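Local structure of tyrosyl-tRNA synthetase (Archaeoglobus fulgidus, 2CYB) at residues I67-N78 / Y158-L169; L173-H184 / P199-L207. The protein binds L-tyrosine and, as a class I aminoacyl-tRNA synthetase, probably activates it with ATP and transfers it to the acceptor end of tRNA(Tyr). All blocks are in the same frame, centred on the assembly; numbering follows the deposited sequence.

The two contacts lie within the Rossmann-fold catalytic domain, their centres about 14 Å apart, and both reach the bound tyrosine. Contact 1 sets strand 65-70 and helix 72-77 against helix 154-168, which takes both the phenol and the amino group of the ligand. Contact 2, next along the chain, pairs strands 173-177 and 200-204 of the same sheet and delivers Q180 to the amino end. The contacts meet at the ligand, where Q162 NE2 lies 3.1 Å from Q180 OE1, probably as a hydrogen bond. Farther along helix 154-168, I166 packs on the second pair of segments, its CG2 3.5 Å from P199 CB. Y36 adds a further hydrogen bond to the tyrosine.

Contact 1: residues I67-N78 / Y158-L169; sequences IVLLADIHAYLN and YPLMQALDIAHL. With TYR (tyrosine), chain C.
H74 drives its imidazole as a knob into a hole on helix 154-168 lined by Y158, M161, Q162 and D165, and here the contact is tight. The CD2 edge stands over the centre of the Y158 ring in a T-shaped pair, centroids 4.6 Å apart and planes at 87°. Y158, its CG anti to the backbone N (chi1 -176°), offers that face to H74 and carries its OH to within 2.8 Å of the ligand's amino N; E40 also bonds this hydroxyl. H74 NE2 gives Y158 O a weak, bent hydrogen bond (3.2 Å, 130°), while the CE1 edge of the ligand ring stands over one face of the imidazole. Between side chains, packing is looser toward the far helix end, where I67 CD1 and L169 CB are 4.2 Å apart and L69 CD2 touches L169 CD1. This end is also buried; L126 of the second subunit packs on I73 and L77 at helix 72-77. D165 OD1 accepts the ligand's phenolic OH at 2.6 Å, and its OD2 is held by Q116. Q162 OE1 meets the amino N at 2.8 Å. A buried carboxylate at the phenol is consistent with selection of tyrosine over phenylalanine.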
loop_
_atom_site.group_PDB
_atom_site.type_symbol
_atom_site.label_atom_id
_atom_site.label_comp_id
_atom_site.label_asym_id
_atom_site.label_seq_id
_atom_site.Cartn_x
_atom_site.Cartn_y
_atom_site.Cartn_z
ATOM N N ILE A 67 -8.658 -16.907 -18.687
ATOM C CA ILE A 67 -8.046 -17.041 -17.377
ATOM C C ILE A 67 -9.047 -16.564 -16.332
ATOM O O ILE A 67 -9.679 -15.522 -16.499
ATOM C CB ILE A 67 -6.774 -16.181 -17.235
ATOM C CG1 ILE A 67 -5.698 -16.672 -18.201
ATOM C CG2 ILE A 67 -6.263 -16.248 -15.796
ATOM C CD1 ILE A 67 -4.398 -15.907 -18.089
ATOM N N VAL A 68 -9.212 -17.343 -15.271
ATOM C CA VAL A 68 -10.097 -16.952 -14.185
ATOM C C VAL A 68 -9.197 -16.753 -12.981
ATOM O O VAL A 68 -8.557 -17.692 -12.513
ATOM C CB VAL A 68 -11.130 -18.035 -13.840
ATOM C CG1 VAL A 68 -11.922 -17.623 -12.594
ATOM C CG2 VAL A 68 -12.076 -18.244 -15.011
ATOM N N LEU A 69 -9.135 -15.523 -12.491
ATOM C CA LEU A 69 -8.303 -15.225 -11.335
ATOM C C LEU A 69 -9.096 -15.278 -10.040
ATOM O O LEU A 69 -10.041 -14.506 -9.837
ATOM C CB LEU A 69 -7.658 -13.838 -11.472
ATOM C CG LEU A 69 -6.908 -13.335 -10.226
ATOM C CD1 LEU A 69 -5.700 -14.226 -9.947
ATOM C CD2 LEU A 69 -6.466 -11.899 -10.449
ATOM N N LEU A 70 -8.723 -16.217 -9.179
ATOM C CA LEU A 70 -9.339 -16.339 -7.871
ATOM C C LEU A 70 -8.415 -15.416 -7.070
ATOM O O LEU A 70 -7.341 -15.816 -6.631
ATOM C CB LEU A 70 -9.256 -17.787 -7.383
ATOM C CG LEU A 70 -10.040 -18.778 -8.265
ATOM C CD1 LEU A 70 -9.590 -20.203 -8.004
ATOM C CD2 LEU A 70 -11.522 -18.637 -7.990
ATOM N N ALA A 71 -8.833 -14.163 -6.921
ATOM C CA ALA A 71 -8.030 -13.152 -6.243
ATOM C C ALA A 71 -8.079 -13.227 -4.727
ATOM O O ALA A 71 -8.690 -12.378 -4.082
ATOM C CB ALA A 71 -8.474 -11.752 -6.719
ATOM N N ASP A 72 -7.405 -14.219 -4.147
ATOM C CA ASP A 72 -7.424 -14.390 -2.704
ATOM C C ASP A 72 -6.776 -13.256 -1.917
ATOM O O ASP A 72 -7.272 -12.883 -0.863
ATOM C CB ASP A 72 -6.786 -15.734 -2.301
ATOM C CG ASP A 72 -5.402 -15.943 -2.897
ATOM O OD1 ASP A 72 -4.712 -16.880 -2.442
ATOM O OD2 ASP A 72 -5.003 -15.203 -3.823
ATOM N N ILE A 73 -5.669 -12.717 -2.415
ATOM C CA ILE A 73 -5.017 -11.613 -1.718
ATOM C C ILE A 73 -5.935 -10.385 -1.762
ATOM O O ILE A 73 -6.067 -9.674 -0.772
ATOM C CB ILE A 73 -3.672 -11.257 -2.361
ATOM C CG1 ILE A 73 -2.748 -12.483 -2.344
ATOM C CG2 ILE A 73 -3.032 -10.091 -1.619
ATOM C CD1 ILE A 73 -2.506 -13.050 -0.976
ATOM N N HIS A 74 -6.573 -10.144 -2.906
ATOM C CA HIS A 74 -7.489 -9.008 -3.010
ATOM C C HIS A 74 -8.625 -9.130 -1.996
ATOM O O HIS A 74 -9.006 -8.146 -1.348
ATOM C CB HIS A 74 -8.068 -8.895 -4.422
ATOM C CG HIS A 74 -7.141 -8.240 -5.394
ATOM N ND1 HIS A 74 -6.107 -8.915 -6.006
ATOM C CD2 HIS A 74 -7.059 -6.956 -5.819
ATOM C CE1 HIS A 74 -5.429 -8.075 -6.769
ATOM N NE2 HIS A 74 -5.986 -6.881 -6.673
ATOM N N ALA A 75 -9.160 -10.341 -1.861
ATOM C CA ALA A 75 -10.235 -10.608 -0.914
ATOM C C ALA A 75 -9.745 -10.277 0.496
ATOM O O ALA A 75 -10.477 -9.715 1.314
ATOM C CB ALA A 75 -10.655 -12.078 -1.001
ATOM N N TYR A 76 -8.494 -10.616 0.774
ATOM C CA TYR A 76 -7.932 -10.337 2.085
ATOM C C TYR A 76 -7.833 -8.831 2.309
ATOM O O TYR A 76 -8.212 -8.321 3.361
ATOM C CB TYR A 76 -6.539 -10.939 2.211
ATOM C CG TYR A 76 -5.910 -10.669 3.554
ATOM C CD1 TYR A 76 -6.243 -11.441 4.665
ATOM C CD2 TYR A 76 -5.000 -9.632 3.719
ATOM C CE1 TYR A 76 -5.678 -11.185 5.911
ATOM C CE2 TYR A 76 -4.428 -9.363 4.955
ATOM C CZ TYR A 76 -4.772 -10.147 6.047
ATOM O OH TYR A 76 -4.197 -9.908 7.269
ATOM N N LEU A 77 -7.302 -8.129 1.316
ATOM C CA LEU A 77 -7.134 -6.680 1.403
ATOM C C LEU A 77 -8.460 -5.953 1.548
ATOM O O LEU A 77 -8.523 -4.855 2.112
ATOM C CB LEU A 77 -6.454 -6.157 0.146
ATOM C CG LEU A 77 -5.042 -6.624 -0.177
ATOM C CD1 LEU A 77 -4.645 -6.024 -1.526
ATOM C CD2 LEU A 77 -4.083 -6.187 0.935
ATOM N N ASN A 78 -9.510 -6.558 1.008
ATOM C CA ASN A 78 -10.842 -5.952 1.040
ATOM C C ASN A 78 -11.675 -6.484 2.207
ATOM O O ASN A 78 -12.907 -6.515 2.146
ATOM C CB ASN A 78 -11.557 -6.203 -0.298
ATOM C CG ASN A 78 -12.564 -5.103 -0.651
ATOM O OD1 ASN A 78 -13.269 -5.192 -1.661
ATOM N ND2 ASN A 78 -12.629 -4.068 0.175
ATOM N N TYR A 158 -4.911 -2.326 -3.272
ATOM C CA TYR A 158 -5.809 -3.174 -4.068
ATOM C C TYR A 158 -5.914 -2.830 -5.574
ATOM O O TYR A 158 -5.687 -3.693 -6.426
ATOM C CB TYR A 158 -7.194 -3.147 -3.386
ATOM C CG TYR A 158 -8.289 -4.015 -3.964
ATOM C CD1 TYR A 158 -8.885 -5.027 -3.196
ATOM C CD2 TYR A 158 -8.791 -3.778 -5.242
ATOM C CE1 TYR A 158 -9.959 -5.770 -3.694
ATOM C CE2 TYR A 158 -9.855 -4.510 -5.745
ATOM C CZ TYR A 158 -10.433 -5.501 -4.975
ATOM O OH TYR A 158 -11.467 -6.233 -5.507
ATOM N N PRO A 159 -6.240 -1.569 -5.927
ATOM C CA PRO A 159 -6.349 -1.229 -7.354
ATOM C C PRO A 159 -5.053 -1.367 -8.137
ATOM O O PRO A 159 -5.063 -1.761 -9.297
ATOM C CB PRO A 159 -6.864 0.215 -7.336
ATOM C CG PRO A 159 -6.256 0.761 -6.063
ATOM C CD PRO A 159 -6.471 -0.381 -5.086
ATOM N N LEU A 160 -3.938 -1.042 -7.500
ATOM C CA LEU A 160 -2.646 -1.157 -8.158
ATOM C C LEU A 160 -2.379 -2.615 -8.528
ATOM O O LEU A 160 -1.902 -2.915 -9.625
ATOM C CB LEU A 160 -1.537 -0.656 -7.233
ATOM C CG LEU A 160 -1.765 0.709 -6.581
ATOM C CD1 LEU A 160 -0.529 1.078 -5.768
ATOM C CD2 LEU A 160 -2.050 1.763 -7.644
ATOM N N MET A 161 -2.697 -3.515 -7.607
ATOM C CA MET A 161 -2.485 -4.932 -7.827
ATOM C C MET A 161 -3.408 -5.475 -8.896
ATOM O O MET A 161 -3.014 -6.345 -9.658
ATOM C CB MET A 161 -2.667 -5.704 -6.522
ATOM C CG MET A 161 -1.484 -5.555 -5.575
ATOM S SD MET A 161 -1.733 -6.498 -4.065
ATOM C CE MET A 161 -1.962 -8.171 -4.711
ATOM N N GLN A 162 -4.640 -4.978 -8.946
ATOM C CA GLN A 162 -5.572 -5.432 -9.968
ATOM C C GLN A 162 -5.028 -5.054 -11.341
ATOM O O GLN A 162 -5.039 -5.866 -12.266
ATOM C CB GLN A 162 -6.952 -4.800 -9.777
ATOM C CG GLN A 162 -7.965 -5.282 -10.802
ATOM C CD GLN A 162 -9.388 -4.955 -10.400
ATOM O OE1 GLN A 162 -9.700 -4.862 -9.212
ATOM N NE2 GLN A 162 -10.264 -4.804 -11.388
ATOM N N ALA A 163 -4.546 -3.822 -11.465
ATOM C CA ALA A 163 -3.985 -3.352 -12.727
ATOM C C ALA A 163 -2.789 -4.223 -13.099
ATOM O O ALA A 163 -2.644 -4.620 -14.254
ATOM C CB ALA A 163 -3.562 -1.892 -12.612
ATOM N N LEU A 164 -1.939 -4.531 -12.123
ATOM C CA LEU A 164 -0.776 -5.371 -12.392
ATOM C C LEU A 164 -1.133 -6.805 -12.741
ATOM O O LEU A 164 -0.361 -7.486 -13.426
ATOM C CB LEU A 164 0.190 -5.357 -11.208
ATOM C CG LEU A 164 1.013 -4.071 -11.107
ATOM C CD1 LEU A 164 1.775 -4.050 -9.776
ATOM C CD2 LEU A 164 1.974 -3.988 -12.307
ATOM N N ASP A 165 -2.288 -7.280 -12.280
ATOM C CA ASP A 165 -2.697 -8.646 -12.605
ATOM C C ASP A 165 -2.861 -8.780 -14.115
ATOM O O ASP A 165 -2.554 -9.821 -14.684
ATOM C CB ASP A 165 -4.024 -9.001 -11.930
ATOM C CG ASP A 165 -3.889 -9.166 -10.442
ATOM O OD1 ASP A 165 -4.910 -9.001 -9.749
ATOM O OD2 ASP A 165 -2.771 -9.473 -9.968
ATOM N N ILE A 166 -3.349 -7.720 -14.756
ATOM C CA ILE A 166 -3.555 -7.730 -16.199
ATOM C C ILE A 166 -2.223 -7.997 -16.910
ATOM O O ILE A 166 -2.131 -8.865 -17.782
ATOM C CB ILE A 166 -4.140 -6.380 -16.685
ATOM C CG1 ILE A 166 -5.555 -6.193 -16.117
ATOM C CG2 ILE A 166 -4.172 -6.341 -18.208
ATOM C CD1 ILE A 166 -6.103 -4.795 -16.297
ATOM N N ALA A 167 -1.189 -7.267 -16.511
ATOM C CA ALA A 167 0.132 -7.429 -17.117
ATOM C C ALA A 167 0.792 -8.762 -16.781
ATOM O O ALA A 167 1.315 -9.442 -17.663
ATOM C CB ALA A 167 1.040 -6.294 -16.685
ATOM N N HIS A 168 0.774 -9.139 -15.509
ATOM C CA HIS A 168 1.413 -10.383 -15.103
ATOM C C HIS A 168 0.732 -11.662 -15.578
ATOM O O HIS A 168 1.368 -12.714 -15.625
ATOM C CB HIS A 168 1.611 -10.391 -13.586
ATOM C CG HIS A 168 2.727 -9.501 -13.131
ATOM N ND1 HIS A 168 3.942 -9.990 -12.705
ATOM C CD2 HIS A 168 2.831 -8.151 -13.097
ATOM C CE1 HIS A 168 4.748 -8.979 -12.428
ATOM N NE2 HIS A 168 4.098 -7.852 -12.658
ATOM N N LEU A 169 -0.549 -11.582 -15.934
ATOM C CA LEU A 169 -1.257 -12.754 -16.435
ATOM C C LEU A 169 -1.244 -12.756 -17.972
ATOM O O LEU A 169 -1.851 -13.621 -18.611
ATOM C CB LEU A 169 -2.702 -12.771 -15.913
ATOM C CG LEU A 169 -2.860 -12.982 -14.402
ATOM C CD1 LEU A 169 -4.309 -12.717 -13.994
ATOM C CD2 LEU A 169 -2.444 -14.396 -14.021
HETATM N N TYR C . -12.080 -5.873 -8.254
HETATM C CA TYR C . -12.858 -7.068 -8.664
HETATM C C TYR C . -14.247 -7.063 -8.030
HETATM O O TYR C . -15.007 -8.011 -8.290
HETATM C CB TYR C . -12.089 -8.334 -8.274
HETATM C CG TYR C . -10.762 -8.420 -8.989
HETATM C CD1 TYR C . -9.563 -8.535 -8.284
HETATM C CD2 TYR C . -10.711 -8.382 -10.388
HETATM C CE1 TYR C . -8.334 -8.614 -8.963
HETATM C CE2 TYR C . -9.508 -8.458 -11.067
HETATM C CZ TYR C . -8.322 -8.576 -10.354
HETATM O OH TYR C . -7.140 -8.672 -11.044
HETATM O OXT TYR C . -14.563 -6.103 -7.297
#

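Contact 2: residues L173-H184 / P199-L207; sequences LAVGGIDQRKIH and PVCLHTPIL. With TYR (tyrosine), chain C.
Strands 173-177 and 200-204 run parallel, pairing L173 with V200 through to G177 with T204 in a beta-alpha-beta unit whose helix is 181-190. Backbone hydrogen bonds stitch them together, from A174 N to V200 O (2.8 Å) through to I178 N to T204 O at the strand end. Apolar packing on the L173-V175-L202 face is led by L173 CD1, 3.9 Å from L202 CB, with V175 and L202 side by side. Beyond the strands, I178 CG2 presses on I206 CG1 at 3.4 Å, tighter than usual.

On the face of A174, C201 and H203, helix 181-190 brings H184 and R181 against H203. H184 ND1 and H203 NE2 share a hydrogen bond of 2.9 Å, the rings meeting rim to rim with planes 17° apart. C201 SG lies 3.6 Å from H184 CB. H203 ND1 binds E16, which also forms a salt bridge with R181, and R181 CG packs 3.6 Å from H203 CE1. Replacing H203 by an alanine would probably leave H184 ND1 without its mate, cost E16 one partner and open a gap beside I178 CD1.

A bend at chi2 turns the Q180 amide so that OE1 accepts a hydrogen bond from the ligand's amino N (2.7 Å). NE2 reaches D179 OD1 (3.1 Å), above its carboxylate plane, and weakly the ligand's OXT; with Q162 NE2 at OE1, these bonds probably fix the amide's rotation.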
loop_
_atom_site.group_PDB
_atom_site.type_symbol
_atom_site.label_atom_id
_atom_site.label_comp_id
_atom_site.label_asym_id
_atom_site.label_seq_id
_atom_site.Cartn_x
_atom_site.Cartn_y
_atom_site.Cartn_z
ATOM N N LEU A 173 -7.390 -8.687 -22.925
ATOM C CA LEU A 173 -8.719 -8.139 -22.685
ATOM C C LEU A 173 -9.147 -8.328 -21.231
ATOM O O LEU A 173 -9.335 -9.453 -20.768
ATOM C CB LEU A 173 -9.740 -8.817 -23.608
ATOM C CG LEU A 173 -11.207 -8.402 -23.431
ATOM C CD1 LEU A 173 -11.385 -6.953 -23.842
ATOM C CD2 LEU A 173 -12.102 -9.304 -24.264
ATOM N N ALA A 174 -9.290 -7.218 -20.513
ATOM C CA ALA A 174 -9.720 -7.262 -19.114
ATOM C C ALA A 174 -11.245 -7.155 -19.096
ATOM O O ALA A 174 -11.802 -6.167 -19.559
ATOM C CB ALA A 174 -9.110 -6.097 -18.339
ATOM N N VAL A 175 -11.906 -8.168 -18.557
ATOM C CA VAL A 175 -13.362 -8.176 -18.480
ATOM C C VAL A 175 -13.807 -7.946 -17.034
ATOM O O VAL A 175 -13.228 -8.503 -16.103
ATOM C CB VAL A 175 -13.940 -9.531 -18.956
ATOM C CG1 VAL A 175 -15.454 -9.511 -18.860
ATOM C CG2 VAL A 175 -13.505 -9.817 -20.393
ATOM N N GLY A 176 -14.832 -7.120 -16.850
ATOM C CA GLY A 176 -15.330 -6.880 -15.507
ATOM C C GLY A 176 -16.573 -6.021 -15.527
ATOM O O GLY A 176 -16.935 -5.468 -16.568
ATOM N N GLY A 177 -17.244 -5.920 -14.386
ATOM C CA GLY A 177 -18.418 -5.080 -14.330
ATOM C C GLY A 177 -17.967 -3.648 -14.559
ATOM O O GLY A 177 -16.791 -3.321 -14.387
ATOM N N ILE A 178 -18.901 -2.790 -14.945
ATOM C CA ILE A 178 -18.602 -1.391 -15.199
ATOM C C ILE A 178 -18.090 -0.691 -13.931
ATOM O O ILE A 178 -17.517 0.395 -14.003
ATOM C CB ILE A 178 -19.862 -0.664 -15.748
ATOM C CG1 ILE A 178 -19.499 0.741 -16.221
ATOM C CG2 ILE A 178 -20.927 -0.599 -14.684
ATOM C CD1 ILE A 178 -18.818 0.770 -17.565
ATOM N N ASP A 179 -18.291 -1.304 -12.766
ATOM C CA ASP A 179 -17.786 -0.687 -11.546
ATOM C C ASP A 179 -16.266 -0.845 -11.426
ATOM O O ASP A 179 -15.651 -0.294 -10.517
ATOM C CB ASP A 179 -18.496 -1.232 -10.300
ATOM C CG ASP A 179 -18.510 -2.743 -10.223
ATOM O OD1 ASP A 179 -18.025 -3.431 -11.150
ATOM O OD2 ASP A 179 -19.034 -3.250 -9.207
ATOM N N GLN A 180 -15.668 -1.577 -12.359
ATOM C CA GLN A 180 -14.211 -1.768 -12.368
ATOM C C GLN A 180 -13.599 -0.748 -13.336
ATOM O O GLN A 180 -12.382 -0.717 -13.530
ATOM C CB GLN A 180 -13.832 -3.168 -12.874
ATOM C CG GLN A 180 -14.512 -4.339 -12.172
ATOM C CD GLN A 180 -14.265 -4.339 -10.682
ATOM O OE1 GLN A 180 -13.119 -4.325 -10.231
ATOM N NE2 GLN A 180 -15.342 -4.353 -9.904
ATOM N N ARG A 181 -14.443 0.090 -13.935
ATOM C CA ARG A 181 -13.974 1.050 -14.935
ATOM C C ARG A 181 -12.806 1.939 -14.536
ATOM O O ARG A 181 -11.838 2.062 -15.288
ATOM C CB ARG A 181 -15.134 1.930 -15.425
ATOM C CG ARG A 181 -14.811 2.677 -16.716
ATOM C CD ARG A 181 -15.972 3.538 -17.226
ATOM N NE ARG A 181 -15.710 4.009 -18.587
ATOM C CZ ARG A 181 -14.682 4.779 -18.933
ATOM N NH1 ARG A 181 -13.808 5.182 -18.020
ATOM N NH2 ARG A 181 -14.514 5.131 -20.200
ATOM N N LYS A 182 -12.882 2.559 -13.365
ATOM C CA LYS A 182 -11.804 3.434 -12.932
ATOM C C LYS A 182 -10.498 2.684 -12.721
ATOM O O LYS A 182 -9.430 3.208 -13.026
ATOM C CB LYS A 182 -12.193 4.196 -11.662
ATOM C CG LYS A 182 -13.305 5.215 -11.901
ATOM C CD LYS A 182 -13.224 6.370 -10.920
ATOM C CE LYS A 182 -14.297 7.413 -11.209
ATOM N NZ LYS A 182 -14.281 8.541 -10.232
ATOM N N ILE A 183 -10.580 1.467 -12.192
ATOM C CA ILE A 183 -9.380 0.673 -11.991
ATOM C C ILE A 183 -8.802 0.333 -13.367
ATOM O O ILE A 183 -7.596 0.418 -13.583
ATOM C CB ILE A 183 -9.683 -0.613 -11.192
ATOM C CG1 ILE A 183 -10.021 -0.247 -9.740
ATOM C CG2 ILE A 183 -8.482 -1.554 -11.237
ATOM C CD1 ILE A 183 -10.460 -1.438 -8.875
ATOM N N HIS A 184 -9.664 -0.023 -14.314
ATOM C CA HIS A 184 -9.180 -0.339 -15.647
ATOM C C HIS A 184 -8.572 0.878 -16.333
ATOM O O HIS A 184 -7.603 0.746 -17.078
ATOM C CB HIS A 184 -10.300 -0.936 -16.503
ATOM C CG HIS A 184 -10.620 -2.356 -16.160
ATOM N ND1 HIS A 184 -11.683 -3.036 -16.713
ATOM C CD2 HIS A 184 -10.002 -3.230 -15.329
ATOM C CE1 HIS A 184 -11.707 -4.270 -16.235
ATOM N NE2 HIS A 184 -10.698 -4.413 -15.394
ATOM N N PRO A 199 -4.291 -2.496 -21.686
ATOM C CA PRO A 199 -5.287 -3.517 -22.012
ATOM C C PRO A 199 -6.586 -3.020 -22.617
ATOM O O PRO A 199 -7.020 -1.883 -22.382
ATOM C CB PRO A 199 -5.531 -4.185 -20.668
ATOM C CG PRO A 199 -5.484 -3.005 -19.739
ATOM C CD PRO A 199 -4.254 -2.252 -20.232
ATOM N N VAL A 200 -7.196 -3.886 -23.415
ATOM C CA VAL A 200 -8.489 -3.596 -24.005
ATOM C C VAL A 200 -9.409 -4.000 -22.854
ATOM O O VAL A 200 -9.135 -4.984 -22.158
ATOM C CB VAL A 200 -8.768 -4.501 -25.218
ATOM C CG1 VAL A 200 -10.094 -4.121 -25.857
ATOM C CG2 VAL A 200 -7.623 -4.393 -26.226
ATOM N N CYS A 201 -10.479 -3.244 -22.635
ATOM C CA CYS A 201 -11.401 -3.555 -21.549
ATOM C C CYS A 201 -12.837 -3.744 -22.035
ATOM O O CYS A 201 -13.316 -3.007 -22.900
ATOM C CB CYS A 201 -11.358 -2.443 -20.503
ATOM S SG CYS A 201 -9.683 -2.115 -19.886
ATOM N N LEU A 202 -13.510 -4.748 -21.480
ATOM C CA LEU A 202 -14.902 -5.029 -21.819
ATOM C C LEU A 202 -15.680 -4.977 -20.512
ATOM O O LEU A 202 -15.413 -5.746 -19.592
ATOM C CB LEU A 202 -15.033 -6.414 -22.458
ATOM C CG LEU A 202 -16.441 -6.788 -22.946
ATOM C CD1 LEU A 202 -16.342 -7.859 -24.012
ATOM C CD2 LEU A 202 -17.298 -7.264 -21.779
ATOM N N HIS A 203 -16.641 -4.069 -20.425
ATOM C CA HIS A 203 -17.411 -3.924 -19.199
ATOM C C HIS A 203 -18.852 -4.396 -19.309
ATOM O O HIS A 203 -19.548 -4.095 -20.275
ATOM C CB HIS A 203 -17.385 -2.468 -18.757
ATOM C CG HIS A 203 -16.007 -1.955 -18.470
ATOM N ND1 HIS A 203 -15.599 -0.683 -18.810
ATOM C CD2 HIS A 203 -14.949 -2.541 -17.864
ATOM C CE1 HIS A 203 -14.347 -0.507 -18.426
ATOM N NE2 HIS A 203 -13.930 -1.619 -17.850
ATOM N N THR A 204 -19.291 -5.140 -18.303
ATOM C CA THR A 204 -20.658 -5.638 -18.269
ATOM C C THR A 204 -21.465 -4.718 -17.360
ATOM O O THR A 204 -20.920 -4.072 -16.465
ATOM C CB THR A 204 -20.709 -7.065 -17.717
ATOM O OG1 THR A 204 -20.057 -7.102 -16.441
ATOM C CG2 THR A 204 -20.004 -8.025 -18.662
ATOM N N PRO A 205 -22.779 -4.628 -17.589
ATOM C CA PRO A 205 -23.582 -3.754 -16.733
ATOM C C PRO A 205 -23.710 -4.308 -15.319
ATOM O O PRO A 205 -23.521 -5.502 -15.093
ATOM C CB PRO A 205 -24.926 -3.697 -17.462
ATOM C CG PRO A 205 -25.001 -5.031 -18.140
ATOM C CD PRO A 205 -23.595 -5.230 -18.657
ATOM N N ILE A 206 -24.014 -3.437 -14.368
ATOM C CA ILE A 206 -24.191 -3.871 -12.985
ATOM C C ILE A 206 -25.655 -4.282 -12.806
ATOM O O ILE A 206 -26.560 -3.489 -13.048
ATOM C CB ILE A 206 -23.861 -2.733 -11.998
ATOM C CG1 ILE A 206 -22.398 -2.305 -12.164
ATOM C CG2 ILE A 206 -24.146 -3.184 -10.575
ATOM C CD1 ILE A 206 -21.398 -3.439 -12.045
ATOM N N LEU A 207 -25.881 -5.522 -12.389
ATOM C CA LEU A 207 -27.239 -6.027 -12.202
ATOM C C LEU A 207 -27.936 -5.463 -10.974
ATOM O O LEU A 207 -27.413 -5.545 -9.865
ATOM C CB LEU A 207 -27.227 -7.549 -12.083
ATOM C CG LEU A 207 -26.988 -8.389 -13.331
ATOM C CD1 LEU A 207 -26.997 -9.864 -12.936
ATOM C CD2 LEU A 207 -28.070 -8.097 -14.373
HETATM N N TYR C . -12.080 -5.873 -8.254
HETATM C CA TYR C . -12.858 -7.068 -8.664
HETATM C C TYR C . -14.247 -7.063 -8.030
HETATM O O TYR C . -15.007 -8.011 -8.290
HETATM C CB TYR C . -12.089 -8.334 -8.274
HETATM C CG TYR C . -10.762 -8.420 -8.989
HETATM C CD1 TYR C . -9.563 -8.535 -8.284
HETATM C CD2 TYR C . -10.711 -8.382 -10.388
HETATM C CE1 TYR C . -8.334 -8.614 -8.963
HETATM C CE2 TYR C . -9.508 -8.458 -11.067
HETATM C CZ TYR C . -8.322 -8.576 -10.354
HETATM O OH TYR C . -7.140 -8.672 -11.044
HETATM O OXT TYR C . -14.563 -6.103 -7.297
#